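Local coordinates for ATP-dependent RNA helicase HrpB (Escherichia coli, PDB 6EUD), which hydrolyses ATP as a DExH-box RNA helicase and binds single-stranded RNA in Escherichia coli, at residues Q572-E577 and A587-Q592; A614-I619 and A663-L668; S625-T630 and R679-L684; D651-D656 and R691-W696. All blocks are in the same frame, centred on the assembly; numbering follows the deposited sequence.

How the contacts relate
Contact 2 is the buried one, four of its five touching residues being enclosed, whereas contacts 1, 3 and 4 are partly exposed. Contact 1 is a polar strand pair; its edge strand meets helix 608-622, which also supplies contact 2, and the two contacts join at Asp-574 O, 2.7 Å from Asn-617 ND2, a probable hydrogen bond. Contacts 2 and 3 adjoin, centres about 12 Å apart, and share a leucine cluster: Leu-668 touches both Leu-627 and Leu-684. Contact 4 meets contact 2 through Trp-667 and Leu-693. The chemistry changes accordingly: backbone bonds and a salt bridge in contact 1, aliphatic packing in contacts 2 and 4, and a mixture of leucines, lysine and water in contact 3.

Contact 1. Residues Q572-E577 and A587-Q592; sequences QSDTVE and AWRRLQ
The indole of Trp-588 carries Thr-575 on one face: Thr-575 CB stands 3.7 Å from the centroid of the six-membered ring, a CH-pi contact, and Thr-575 CG2 lies over Trp-588 CH2. Near the ring plane, at its edge, comes Glu-577 OE1, 3.5 Å from Trp-588 CH2; that carboxylate stands almost perpendicular to the indole and is salt-bridged to Lys-622. Over one face of the Arg-589 guanidinium the Gln-572 amide lies obliquely, the planes 37° apart; Gln-572 OE1 is 3.1 Å from Arg-589 NE but badly angled for a hydrogen bond. The guanidinium edge belongs to Asp-574. Arg-589 NE reaches Asp-574 OD1 at 2.5 Å and Arg-589 NH2 reaches Asp-574 OD2 at 2.6 Å, both nearly straight and both on syn sides, with the two planes only 26° apart. A bend at chi3 (-73°) of Arg-589 turns its NE edge to the acid. Arg-589 NH2 also pairs with Glu-610, linking the sheet to helix 608-622. With an alanine here, the buried Asp-574 carboxylate would probably lose both N-H partners and Glu-610 its counter-charge. Between these two faces the backbones pair: Ser-573 with Arg-590 and Thr-575 with Trp-588 are hydrogen-bonded pairs, Thr-575 N meeting Trp-588 O at 3.0 Å, while Asp-574 and Arg-589 are a non-hydrogen-bonded pair. The alternation shows antiparallel pairing; because strands 571-579 and 584-593 are consecutive and joined by a short turn, they form a beta hairpin, whose second strand is the middle one of the three-stranded sheet in the HrpB connector region.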
loop_
_atom_site.group_PDB
_atom_site.type_symbol
_atom_site.label_atom_id
_atom_site.label_comp_id
_atom_site.label_asym_id
_atom_site.label_seq_id
_atom_site.Cartn_x
_atom_site.Cartn_y
_atom_site.Cartn_z
ATOM N N GLN A 572 7.510 -10.645 27.059
ATOM C CA GLN A 572 6.874 -10.757 28.367
ATOM C C GLN A 572 6.079 -9.492 28.685
ATOM O O GLN A 572 6.527 -8.374 28.405
ATOM C CB GLN A 572 7.942 -10.991 29.427
ATOM C CG GLN A 572 7.471 -11.499 30.772
ATOM C CD GLN A 572 8.637 -11.690 31.734
ATOM O OE1 GLN A 572 8.665 -12.637 32.512
ATOM N NE2 GLN A 572 9.603 -10.774 31.688
ATOM N N SER A 573 4.905 -9.664 29.281
ATOM C CA SER A 573 4.019 -8.533 29.555
ATOM C C SER A 573 3.187 -8.758 30.813
ATOM O O SER A 573 2.330 -9.642 30.852
ATOM C CB SER A 573 3.098 -8.294 28.367
ATOM O OG SER A 573 2.229 -7.211 28.598
ATOM N N ASP A 574 3.449 -7.958 31.842
ATOM C CA ASP A 574 2.736 -8.079 33.112
ATOM C C ASP A 574 1.568 -7.096 33.192
ATOM O O ASP A 574 1.598 -6.018 32.590
ATOM C CB ASP A 574 3.695 -7.862 34.282
ATOM C CG ASP A 574 4.884 -8.808 34.247
ATOM O OD1 ASP A 574 4.747 -9.921 33.692
ATOM O OD2 ASP A 574 5.958 -8.439 34.774
ATOM N N THR A 575 0.527 -7.472 33.923
ATOM C CA THR A 575 -0.634 -6.610 34.056
ATOM C C THR A 575 -1.166 -6.619 35.471
ATOM O O THR A 575 -1.395 -7.681 36.053
ATOM C CB THR A 575 -1.770 -7.023 33.101
ATOM O OG1 THR A 575 -1.287 -7.029 31.756
ATOM C CG2 THR A 575 -2.931 -6.047 33.191
ATOM N N VAL A 576 -1.353 -5.431 36.040
ATOM C CA VAL A 576 -2.031 -5.322 37.327
ATOM C C VAL A 576 -3.141 -4.292 37.204
ATOM O O VAL A 576 -2.937 -3.205 36.663
ATOM C CB VAL A 576 -1.068 -4.946 38.475
ATOM C CG1 VAL A 576 -1.843 -4.702 39.742
ATOM C CG2 VAL A 576 -0.082 -6.051 38.716
ATOM N N GLU A 577 -4.322 -4.653 37.689
ATOM C CA GLU A 577 -5.501 -3.797 37.602
ATOM C C GLU A 577 -6.574 -4.317 38.547
ATOM O O GLU A 577 -6.447 -5.417 39.094
ATOM C CB GLU A 577 -6.040 -3.766 36.181
ATOM C CG GLU A 577 -6.565 -5.122 35.753
ATOM C CD GLU A 577 -6.651 -5.255 34.263
ATOM O OE1 GLU A 577 -7.536 -5.992 33.785
ATOM O OE2 GLU A 577 -5.827 -4.621 33.573
ATOM N N ALA A 587 -3.810 -9.859 38.599
ATOM C CA ALA A 587 -2.373 -9.695 38.427
ATOM C C ALA A 587 -1.785 -10.919 37.766
ATOM O O ALA A 587 -1.581 -11.969 38.401
ATOM C CB ALA A 587 -1.700 -9.438 39.761
ATOM N N TRP A 588 -1.512 -10.788 36.478
ATOM C CA TRP A 588 -0.982 -11.915 35.743
ATOM C C TRP A 588 0.253 -11.527 34.932
ATOM O O TRP A 588 0.487 -10.344 34.649
ATOM C CB TRP A 588 -2.085 -12.519 34.847
ATOM C CG TRP A 588 -2.537 -11.657 33.685
ATOM C CD1 TRP A 588 -2.065 -11.704 32.402
ATOM C CD2 TRP A 588 -3.551 -10.639 33.700
ATOM N NE1 TRP A 588 -2.712 -10.776 31.621
ATOM C CE2 TRP A 588 -3.632 -10.112 32.388
ATOM C CE3 TRP A 588 -4.396 -10.123 34.686
ATOM C CZ2 TRP A 588 -4.520 -9.089 32.045
ATOM C CZ3 TRP A 588 -5.281 -9.103 34.340
ATOM C CH2 TRP A 588 -5.334 -8.601 33.030
ATOM N N ARG A 589 1.060 -12.534 34.603
ATOM C CA ARG A 589 2.148 -12.394 33.631
ATOM C C ARG A 589 1.793 -13.182 32.367
ATOM O O ARG A 589 1.417 -14.363 32.457
ATOM C CB ARG A 589 3.475 -12.880 34.221
ATOM C CG ARG A 589 4.581 -13.105 33.205
ATOM C CD ARG A 589 5.929 -13.138 33.896
ATOM N NE ARG A 589 6.333 -11.800 34.325
ATOM C CZ ARG A 589 7.366 -11.537 35.123
ATOM N NH1 ARG A 589 8.111 -12.519 35.603
ATOM N NH2 ARG A 589 7.645 -10.283 35.450
ATOM N N ARG A 590 1.887 -12.518 31.209
ATOM C CA ARG A 590 1.601 -13.148 29.924
ATOM C C ARG A 590 2.860 -13.262 29.052
ATOM O O ARG A 590 3.519 -12.258 28.748
ATOM C CB ARG A 590 0.509 -12.367 29.180
ATOM C CG ARG A 590 -0.051 -13.080 27.944
ATOM C CD ARG A 590 -0.741 -12.131 26.962
ATOM N NE ARG A 590 -1.629 -11.192 27.643
ATOM C CZ ARG A 590 -2.909 -11.425 27.939
ATOM N NH1 ARG A 590 -3.482 -12.582 27.620
ATOM N NH2 ARG A 590 -3.619 -10.493 28.561
ATOM N N LEU A 591 3.207 -14.486 28.665
ATOM C CA LEU A 591 4.216 -14.669 27.627
ATOM C C LEU A 591 3.509 -14.683 26.270
ATOM O O LEU A 591 2.490 -15.421 26.107
ATOM C CB LEU A 591 5.004 -15.955 27.864
ATOM C CG LEU A 591 5.761 -15.947 29.200
ATOM C CD1 LEU A 591 6.630 -17.198 29.401
ATOM C CD2 LEU A 591 6.589 -14.689 29.271
ATOM N N GLN A 592 3.963 -13.873 25.300
ATOM C CA GLN A 592 3.150 -13.891 24.091
ATOM C C GLN A 592 4.135 -13.975 22.867
ATOM O O GLN A 592 5.316 -13.563 22.913
ATOM C CB GLN A 592 2.257 -12.656 24.010
ATOM C CG GLN A 592 3.121 -11.377 23.943
ATOM C CD GLN A 592 2.494 -10.163 24.609
ATOM O OE1 GLN A 592 1.668 -9.445 24.035
ATOM N NE2 GLN A 592 3.113 -9.793 25.776
#

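Contact 2. Residues A614-I619 and A663-L668; sequences AMLNGI and ALETWL
Leu-616 drives its side chain from helix 608-622 into the segment 663-668. The bond from its CA to its CB is directed toward the other segment, and CB passes Glu-665 OE2 at 4.1 Å. With CG anti to the carbonyl carbon (chi1 -65°), the isobutyl group forks between two kinds of neighbour. One branch, Leu-616 CD1, presses on the carboxylate end of Glu-665, at 3.5 Å from Glu-665 OE2. The other, Leu-616 CD2, lies 3.9 Å from Leu-664 CB and also touches Leu-668 CD2, so it sits against two leucines four residues apart. Leu-616 and Leu-664 slide past each other in opposite directions, which carries Leu-664 CD1 back to the helix backbone, 3.5 Å from Leu-616 O. Ile-619, one turn on, completes the apolar patch: its CD1 meets Leu-668 CD2 tip to tip at 3.9 Å, while its CG2 contacts Leu-664 CD1 at 4.0 Å. Glu-665 bends at chi2 (76°) so that its carboxylate lies against Leu-616, and its oxygens are held by a salt bridge to Arg-620 and a hydrogen bond to Gln-613, both of the same helix. Shortening Leu-616 to an alanine would probably open a gap beside Leu-664 CB and Leu-668 CD2 and take away the methyl on which the Glu-665 carboxylate rests. Around the contact, Met-672 from a loop also touches Leu-616, and Val-626 touches Ile-619. Helix 608-622 thus lies between two partners, strand 571-579, reached by Ala-614 and Asn-617, and the short helix 664-667.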
loop_
_atom_site.group_PDB
_atom_site.type_symbol
_atom_site.label_atom_id
_atom_site.label_comp_id
_atom_site.label_asym_id
_atom_site.label_seq_id
_atom_site.Cartn_x
_atom_site.Cartn_y
_atom_site.Cartn_z
ATOM N N ALA A 614 3.509 -2.994 35.000
ATOM C CA ALA A 614 2.290 -3.807 35.000
ATOM C C ALA A 614 1.053 -2.933 35.234
ATOM O O ALA A 614 -0.015 -3.198 34.681
ATOM C CB ALA A 614 2.372 -4.922 36.046
ATOM N N MET A 615 1.196 -1.888 36.042
ATOM C CA MET A 615 0.103 -0.951 36.282
ATOM C C MET A 615 -0.239 -0.121 35.034
ATOM O O MET A 615 -1.428 0.161 34.777
ATOM C CB MET A 615 0.456 -0.027 37.445
ATOM C CG MET A 615 0.452 -0.701 38.807
ATOM S SD MET A 615 0.895 0.458 40.129
ATOM C CE MET A 615 0.702 -0.574 41.584
ATOM N N LEU A 616 0.789 0.292 34.282
ATOM C CA LEU A 616 0.572 1.003 33.015
ATOM C C LEU A 616 -0.284 0.178 32.062
ATOM O O LEU A 616 -1.192 0.716 31.415
ATOM C CB LEU A 616 1.897 1.353 32.329
ATOM C CG LEU A 616 2.829 2.350 33.028
ATOM C CD1 LEU A 616 3.911 2.779 32.079
ATOM C CD2 LEU A 616 2.064 3.545 33.516
ATOM N N ASN A 617 0.012 -1.122 31.970
ATOM C CA ASN A 617 -0.775 -2.028 31.145
ATOM C C ASN A 617 -2.211 -2.176 31.655
ATOM O O ASN A 617 -3.156 -2.350 30.873
ATOM C CB ASN A 617 -0.102 -3.402 31.075
ATOM C CG ASN A 617 1.204 -3.378 30.293
ATOM O OD1 ASN A 617 1.345 -2.632 29.333
ATOM N ND2 ASN A 617 2.158 -4.203 30.701
ATOM N N GLY A 618 -2.368 -2.107 32.971
ATOM C CA GLY A 618 -3.680 -2.155 33.582
ATOM C C GLY A 618 -4.479 -0.921 33.210
ATOM O O GLY A 618 -5.691 -0.994 32.979
ATOM N N ILE A 619 -3.793 0.219 33.154
ATOM C CA ILE A 619 -4.422 1.477 32.766
ATOM C C ILE A 619 -4.862 1.391 31.304
ATOM O O ILE A 619 -5.968 1.816 30.956
ATOM C CB ILE A 619 -3.470 2.669 32.969
ATOM C CG1 ILE A 619 -3.111 2.802 34.447
ATOM C CG2 ILE A 619 -4.082 3.959 32.407
ATOM C CD1 ILE A 619 -1.973 3.752 34.718
ATOM N N ALA A 663 1.587 6.633 25.336
ATOM C CA ALA A 663 2.827 7.244 25.823
ATOM C C ALA A 663 2.996 7.211 27.346
ATOM O O ALA A 663 3.853 7.919 27.883
ATOM C CB ALA A 663 2.925 8.683 25.332
ATOM N N LEU A 664 2.194 6.402 28.037
ATOM C CA LEU A 664 2.237 6.316 29.513
ATOM C C LEU A 664 3.654 6.190 30.071
ATOM O O LEU A 664 4.000 6.812 31.083
ATOM C CB LEU A 664 1.403 5.127 29.994
ATOM C CG LEU A 664 -0.103 5.318 29.865
ATOM C CD1 LEU A 664 -0.825 4.013 30.165
ATOM C CD2 LEU A 664 -0.542 6.419 30.810
ATOM N N GLU A 665 4.467 5.385 29.390
ATOM C CA GLU A 665 5.871 5.199 29.735
ATOM C C GLU A 665 6.630 6.532 29.742
ATOM O O GLU A 665 7.489 6.774 30.587
ATOM C CB GLU A 665 6.525 4.210 28.752
ATOM C CG GLU A 665 6.127 2.733 28.967
ATOM C CD GLU A 665 4.719 2.397 28.462
ATOM O OE1 GLU A 665 4.153 3.181 27.658
ATOM O OE2 GLU A 665 4.168 1.345 28.869
ATOM N N THR A 666 6.298 7.414 28.809
ATOM C CA THR A 666 7.024 8.673 28.705
ATOM C C THR A 666 6.482 9.755 29.672
ATOM O O THR A 666 7.269 10.382 30.379
ATOM C CB THR A 666 7.016 9.192 27.246
ATOM O OG1 THR A 666 5.673 9.445 26.826
ATOM C CG2 THR A 666 7.584 8.154 26.326
ATOM N N TRP A 667 5.163 9.956 29.744
ATOM C CA TRP A 667 4.635 11.054 30.567
ATOM C C TRP A 667 4.232 10.690 32.001
ATOM O O TRP A 667 4.253 11.559 32.884
ATOM C CB TRP A 667 3.441 11.732 29.861
ATOM C CG TRP A 667 2.151 10.961 29.795
ATOM C CD1 TRP A 667 1.802 10.043 28.854
ATOM C CD2 TRP A 667 1.011 11.088 30.668
ATOM N NE1 TRP A 667 0.530 9.565 29.095
ATOM C CE2 TRP A 667 0.022 10.193 30.201
ATOM C CE3 TRP A 667 0.737 11.858 31.806
ATOM C CZ2 TRP A 667 -1.226 10.046 30.836
ATOM C CZ3 TRP A 667 -0.501 11.716 32.435
ATOM C CH2 TRP A 667 -1.467 10.814 31.949
ATOM N N LEU A 668 3.876 9.428 32.246
ATOM C CA LEU A 668 3.304 9.052 33.535
ATOM C C LEU A 668 4.259 8.261 34.404
ATOM O O LEU A 668 4.354 8.506 35.610
ATOM C CB LEU A 668 2.018 8.252 33.344
ATOM C CG LEU A 668 1.384 7.938 34.703
ATOM C CD1 LEU A 668 1.081 9.258 35.442
ATOM C CD2 LEU A 668 0.123 7.058 34.567
#

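Contact 3. Residues S625-T630 and R679-L684; sequences SVLNWT and RGLKSL
Asn-628 CB presses on Lys-682 O at 3.1 Å, the tight point of this contact. The leucine side is buried but less close: Leu-627 CD2 meets Leu-681 O at 3.8 Å, Leu-684 CD1 at 4.3 Å and Leu-681 CD2 at 4.5 Å. On the solvent side Lys-682, an exposed residue bent at chi2 (-72°), lays its carbon chain along the other loop, CE passing 3.4 Å from Val-626 O. Its ammonium then bonds to Leu-627 O, with NZ 3.0 Å away but 58° out of the carbonyl plane, and only weakly to Ser-625 O. A water accepting from Lys-682 NZ also donates to Asn-628 OD1, tying the lysine to the asparagine. Water also fills in between the two backbones: one molecule accepts from Asn-628 N at 2.9 Å and donates to Leu-681 O and to Leu-684 O. Buried leucines thus stand against a hydrated lysine and asparagine side. Leu-627 also rests on Ile-686 of helix 686-692, and Thr-630 OG1 caps Ala-633 N. The contact joins the loop between helices 608-622 and 631-646 to the loop leading into helix 686-692.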
loop_
_atom_site.group_PDB
_atom_site.type_symbol
_atom_site.label_atom_id
_atom_site.label_comp_id
_atom_site.label_asym_id
_atom_site.label_seq_id
_atom_site.Cartn_x
_atom_site.Cartn_y
_atom_site.Cartn_z
ATOM N N SER A 625 -9.474 6.781 33.103
ATOM C CA SER A 625 -10.384 7.017 34.206
ATOM C C SER A 625 -9.889 6.553 35.585
ATOM O O SER A 625 -10.401 7.022 36.596
ATOM C CB SER A 625 -11.715 6.337 33.880
ATOM O OG SER A 625 -12.377 5.859 35.034
ATOM N N VAL A 626 -8.923 5.631 35.647
ATOM C CA VAL A 626 -8.440 5.171 36.961
ATOM C C VAL A 626 -7.471 6.164 37.595
ATOM O O VAL A 626 -7.140 6.041 38.767
ATOM C CB VAL A 626 -7.736 3.779 36.911
ATOM C CG1 VAL A 626 -8.748 2.657 36.657
ATOM C CG2 VAL A 626 -6.589 3.764 35.900
ATOM N N LEU A 627 -7.019 7.135 36.813
ATOM C CA LEU A 627 -6.178 8.205 37.326
ATOM C C LEU A 627 -7.051 9.284 37.951
ATOM O O LEU A 627 -8.280 9.282 37.772
ATOM C CB LEU A 627 -5.322 8.791 36.208
ATOM C CG LEU A 627 -4.446 7.707 35.584
ATOM C CD1 LEU A 627 -3.697 8.259 34.405
ATOM C CD2 LEU A 627 -3.508 7.137 36.650
ATOM N N ASN A 628 -6.422 10.192 38.698
ATOM C CA ASN A 628 -7.164 11.284 39.331
ATOM C C ASN A 628 -7.241 12.529 38.457
ATOM O O ASN A 628 -6.332 13.369 38.461
ATOM C CB ASN A 628 -6.549 11.658 40.674
ATOM C CG ASN A 628 -7.371 12.683 41.407
ATOM O OD1 ASN A 628 -8.580 12.775 41.200
ATOM N ND2 ASN A 628 -6.728 13.462 42.275
ATOM N N TRP A 629 -8.336 12.650 37.721
ATOM C CA TRP A 629 -8.527 13.779 36.827
ATOM C C TRP A 629 -9.253 14.924 37.517
ATOM O O TRP A 629 -10.479 15.005 37.468
ATOM C CB TRP A 629 -9.287 13.322 35.584
ATOM C CG TRP A 629 -8.416 12.496 34.715
ATOM C CD1 TRP A 629 -8.270 11.140 34.747
ATOM C CD2 TRP A 629 -7.510 12.981 33.715
ATOM N NE1 TRP A 629 -7.339 10.750 33.810
ATOM C CE2 TRP A 629 -6.856 11.863 33.168
ATOM C CE3 TRP A 629 -7.195 14.254 33.229
ATOM C CZ2 TRP A 629 -5.904 11.977 32.142
ATOM C CZ3 TRP A 629 -6.243 14.375 32.211
ATOM C CH2 TRP A 629 -5.609 13.239 31.680
ATOM N N THR A 630 -8.494 15.800 38.175
ATOM C CA THR A 630 -9.064 17.001 38.793
ATOM C C THR A 630 -9.570 17.946 37.706
ATOM O O THR A 630 -9.137 17.840 36.547
ATOM C CB THR A 630 -8.036 17.757 39.656
ATOM O OG1 THR A 630 -6.911 18.109 38.841
ATOM C CG2 THR A 630 -7.567 16.908 40.804
ATOM N N ARG A 679 -3.958 1.671 44.897
ATOM C CA ARG A 679 -4.455 2.843 45.621
ATOM C C ARG A 679 -3.668 4.125 45.309
ATOM O O ARG A 679 -4.214 5.230 45.329
ATOM C CB ARG A 679 -4.418 2.575 47.126
ATOM C CG ARG A 679 -5.199 1.343 47.565
ATOM C CD ARG A 679 -4.618 0.752 48.844
ATOM N NE ARG A 679 -5.660 0.222 49.720
ATOM C CZ ARG A 679 -5.647 0.324 51.046
ATOM N NH1 ARG A 679 -4.641 0.938 51.655
ATOM N NH2 ARG A 679 -6.640 -0.187 51.765
ATOM N N GLY A 680 -2.385 3.966 45.021
ATOM C CA GLY A 680 -1.504 5.091 44.800
ATOM C C GLY A 680 -1.656 5.668 43.418
ATOM O O GLY A 680 -1.195 6.775 43.165
ATOM N N LEU A 681 -2.298 4.924 42.520
ATOM C CA LEU A 681 -2.579 5.428 41.171
ATOM C C LEU A 681 -3.390 6.732 41.202
ATOM O O LEU A 681 -3.178 7.600 40.367
ATOM C CB LEU A 681 -3.325 4.386 40.332
ATOM C CG LEU A 681 -2.481 3.303 39.656
ATOM C CD1 LEU A 681 -3.341 2.407 38.764
ATOM C CD2 LEU A 681 -1.347 3.931 38.861
ATOM N N LYS A 682 -4.311 6.861 42.162
ATOM C CA LYS A 682 -5.131 8.066 42.290
ATOM C C LYS A 682 -4.342 9.225 42.908
ATOM O O LYS A 682 -4.800 10.344 42.911
ATOM C CB LYS A 682 -6.382 7.795 43.136
ATOM C CG LYS A 682 -7.515 7.063 42.428
ATOM C CD LYS A 682 -8.217 7.964 41.417
ATOM C CE LYS A 682 -9.496 7.328 40.875
ATOM N NZ LYS A 682 -10.160 8.164 39.832
ATOM N N SER A 683 -3.152 8.948 43.423
ATOM C CA SER A 683 -2.317 9.964 44.069
ATOM C C SER A 683 -1.386 10.706 43.091
ATOM O O SER A 683 -0.827 11.756 43.418
ATOM C CB SER A 683 -1.477 9.308 45.168
ATOM O OG SER A 683 -2.297 8.518 46.012
ATOM N N LEU A 684 -1.192 10.133 41.909
ATOM C CA LEU A 684 -0.346 10.753 40.895
ATOM C C LEU A 684 -0.886 12.113 40.500
ATOM O O LEU A 684 -2.078 12.252 40.246
ATOM C CB LEU A 684 -0.241 9.860 39.667
ATOM C CG LEU A 684 0.409 8.510 39.934
ATOM C CD1 LEU A 684 0.167 7.576 38.764
ATOM C CD2 LEU A 684 1.899 8.684 40.205
HETATM O O HOH W 1 -4.216 14.513 39.738
HETATM O O HOH W 2 -10.943 10.882 40.665
HETATM O O HOH W 3 -3.862 13.412 42.246
HETATM O O HOH W 4 -3.587 10.255 39.204
#

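Contact 4. Residues D651-D656 and R691-W696; sequences DWPAVD and RGLLDW
Pro-653 and Leu-694 make the closest approach of this contact, Leu-694 CD2 lying 3.5 Å from Pro-653 CD and 3.9 Å from Pro-653 CG. Their side chains cross at about a right angle, so a single methyl bears on the CD-CG side of the pyrrolidine ring. Leu-693 takes a neighbouring part of the same ring: its CB is 4.0 Å from Pro-653 CG. Two looser contacts flank this centre. Trp-652 CE3 comes to 4.3 Å from Leu-694 CD2, the methyl approaching the indole obliquely, and Val-655 CG1 stands 4.5 Å from Leu-693 CD1.

The next shell surrounds these groups. Trp-652 NE1 bonds to Leu-647 O, which is consistent with a fixed indole, and the ring is packed against Ala-643, Met-698 and Leu-702, while Val-655 rests on Leu-640 and Leu-641 of helix 631-646. On the other side, Leu-694 N bonds to Arg-691 O at 3.1 Å, and Gln-699 NE2 also bonds to Arg-691 O. The chi1 of Leu-694, -56°, leaves CG beside its backbone N and carries CD2 to the proline. Just beyond, Asp-695 OD1 caps Met-698 N at the start of helix 696-705, and Asp-656 likewise caps the helix 657-662.

Between the two segments the chemistry is therefore wholly apolar: methyl, methylene and ring carbons meet, with no polar pair among them. The contact probably depends on the fit of shapes around Pro-653 and on the burial of Leu-694 and Val-655.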
loop_
_atom_site.group_PDB
_atom_site.type_symbol
_atom_site.label_atom_id
_atom_site.label_comp_id
_atom_site.label_asym_id
_atom_site.label_seq_id
_atom_site.Cartn_x
_atom_site.Cartn_y
_atom_site.Cartn_z
ATOM N N ASP A 651 4.808 23.462 18.802
ATOM C CA ASP A 651 4.704 22.012 18.878
ATOM C C ASP A 651 4.032 21.552 20.161
ATOM O O ASP A 651 4.695 21.115 21.096
ATOM C CB ASP A 651 6.081 21.371 18.743
ATOM C CG ASP A 651 6.657 21.527 17.352
ATOM O OD1 ASP A 651 5.907 21.311 16.373
ATOM O OD2 ASP A 651 7.852 21.877 17.238
ATOM N N TRP A 652 2.708 21.637 20.194
ATOM C CA TRP A 652 1.964 21.198 21.363
ATOM C C TRP A 652 1.836 19.678 21.326
ATOM O O TRP A 652 1.655 19.095 20.258
ATOM C CB TRP A 652 0.579 21.876 21.432
ATOM C CG TRP A 652 0.656 23.363 21.285
ATOM C CD1 TRP A 652 0.484 24.077 20.135
ATOM C CD2 TRP A 652 0.979 24.326 22.308
ATOM N NE1 TRP A 652 0.671 25.413 20.376
ATOM C CE2 TRP A 652 0.972 25.594 21.698
ATOM C CE3 TRP A 652 1.272 24.232 23.672
ATOM C CZ2 TRP A 652 1.236 26.766 22.406
ATOM C CZ3 TRP A 652 1.535 25.389 24.371
ATOM C CH2 TRP A 652 1.515 26.644 23.738
ATOM N N PRO A 653 1.954 19.029 22.490
ATOM C CA PRO A 653 1.773 17.578 22.598
ATOM C C PRO A 653 0.343 17.133 22.350
ATOM O O PRO A 653 -0.604 17.796 22.754
ATOM C CB PRO A 653 2.187 17.278 24.046
ATOM C CG PRO A 653 1.974 18.538 24.755
ATOM C CD PRO A 653 2.362 19.613 23.772
ATOM N N ALA A 654 0.200 16.008 21.670
ATOM C CA ALA A 654 -1.088 15.372 21.546
ATOM C C ALA A 654 -1.517 14.887 22.932
ATOM O O ALA A 654 -0.713 14.337 23.683
ATOM C CB ALA A 654 -1.026 14.226 20.558
ATOM N N VAL A 655 -2.779 15.113 23.267
ATOM C CA VAL A 655 -3.298 14.743 24.569
ATOM C C VAL A 655 -4.678 14.127 24.434
ATOM O O VAL A 655 -5.492 14.204 25.344
ATOM C CB VAL A 655 -3.366 15.957 25.518
ATOM C CG1 VAL A 655 -1.963 16.406 25.883
ATOM C CG2 VAL A 655 -4.161 17.092 24.871
ATOM N N ASP A 656 -4.935 13.504 23.292
ATOM C CA ASP A 656 -6.123 12.666 23.135
ATOM C C ASP A 656 -5.910 11.363 23.898
ATOM O O ASP A 656 -4.766 10.986 24.151
ATOM C CB ASP A 656 -6.380 12.396 21.663
ATOM C CG ASP A 656 -5.184 11.775 20.987
ATOM O OD1 ASP A 656 -4.175 12.489 20.786
ATOM O OD2 ASP A 656 -5.257 10.576 20.650
ATOM N N ARG A 691 1.764 18.738 32.401
ATOM C CA ARG A 691 2.540 19.967 32.259
ATOM C C ARG A 691 4.012 19.629 32.004
ATOM O O ARG A 691 4.748 20.404 31.380
ATOM C CB ARG A 691 2.374 20.837 33.507
ATOM C CG ARG A 691 2.785 22.262 33.336
ATOM C CD ARG A 691 2.384 23.077 34.542
ATOM N NE ARG A 691 2.552 24.503 34.281
ATOM C CZ ARG A 691 3.673 25.171 34.526
ATOM N NH1 ARG A 691 4.712 24.532 35.048
ATOM N NH2 ARG A 691 3.751 26.467 34.259
ATOM N N GLY A 692 4.428 18.452 32.473
ATOM C CA GLY A 692 5.779 17.967 32.269
ATOM C C GLY A 692 6.085 17.745 30.801
ATOM O O GLY A 692 7.250 17.792 30.402
ATOM N N LEU A 693 5.046 17.522 29.993
ATOM C CA LEU A 693 5.202 17.377 28.529
ATOM C C LEU A 693 5.762 18.643 27.834
ATOM O O LEU A 693 6.201 18.571 26.688
ATOM C CB LEU A 693 3.859 16.999 27.885
ATOM C CG LEU A 693 3.342 15.605 28.283
ATOM C CD1 LEU A 693 1.894 15.352 27.868
ATOM C CD2 LEU A 693 4.234 14.552 27.687
ATOM N N LEU A 694 5.748 19.788 28.521
ATOM C CA LEU A 694 6.179 21.050 27.930
ATOM C C LEU A 694 7.487 21.490 28.524
ATOM O O LEU A 694 7.698 21.337 29.727
ATOM C CB LEU A 694 5.145 22.146 28.159
ATOM C CG LEU A 694 3.726 21.886 27.666
ATOM C CD1 LEU A 694 2.842 23.026 28.121
ATOM C CD2 LEU A 694 3.702 21.752 26.164
ATOM N N ASP A 695 8.370 22.051 27.701
ATOM C CA ASP A 695 9.567 22.675 28.246
ATOM C C ASP A 695 9.160 23.967 28.968
ATOM O O ASP A 695 7.993 24.375 28.938
ATOM C CB ASP A 695 10.640 22.936 27.160
ATOM C CG ASP A 695 10.161 23.851 26.024
ATOM O OD1 ASP A 695 9.474 24.863 26.276
ATOM O OD2 ASP A 695 10.514 23.566 24.859
ATOM N N TRP A 696 10.127 24.587 29.625
ATOM C CA TRP A 696 9.876 25.784 30.397
ATOM C C TRP A 696 9.233 26.875 29.542
ATOM O O TRP A 696 8.261 27.515 29.969
ATOM C CB TRP A 696 11.169 26.290 31.013
ATOM C CG TRP A 696 10.952 27.468 31.881
ATOM C CD1 TRP A 696 10.544 27.463 33.187
ATOM C CD2 TRP A 696 11.128 28.846 31.522
ATOM N NE1 TRP A 696 10.459 28.750 33.661
ATOM C CE2 TRP A 696 10.811 29.618 32.658
ATOM C CE3 TRP A 696 11.524 29.499 30.350
ATOM C CZ2 TRP A 696 10.876 31.014 32.656
ATOM C CZ3 TRP A 696 11.585 30.889 30.353
ATOM C CH2 TRP A 696 11.269 31.627 31.497
#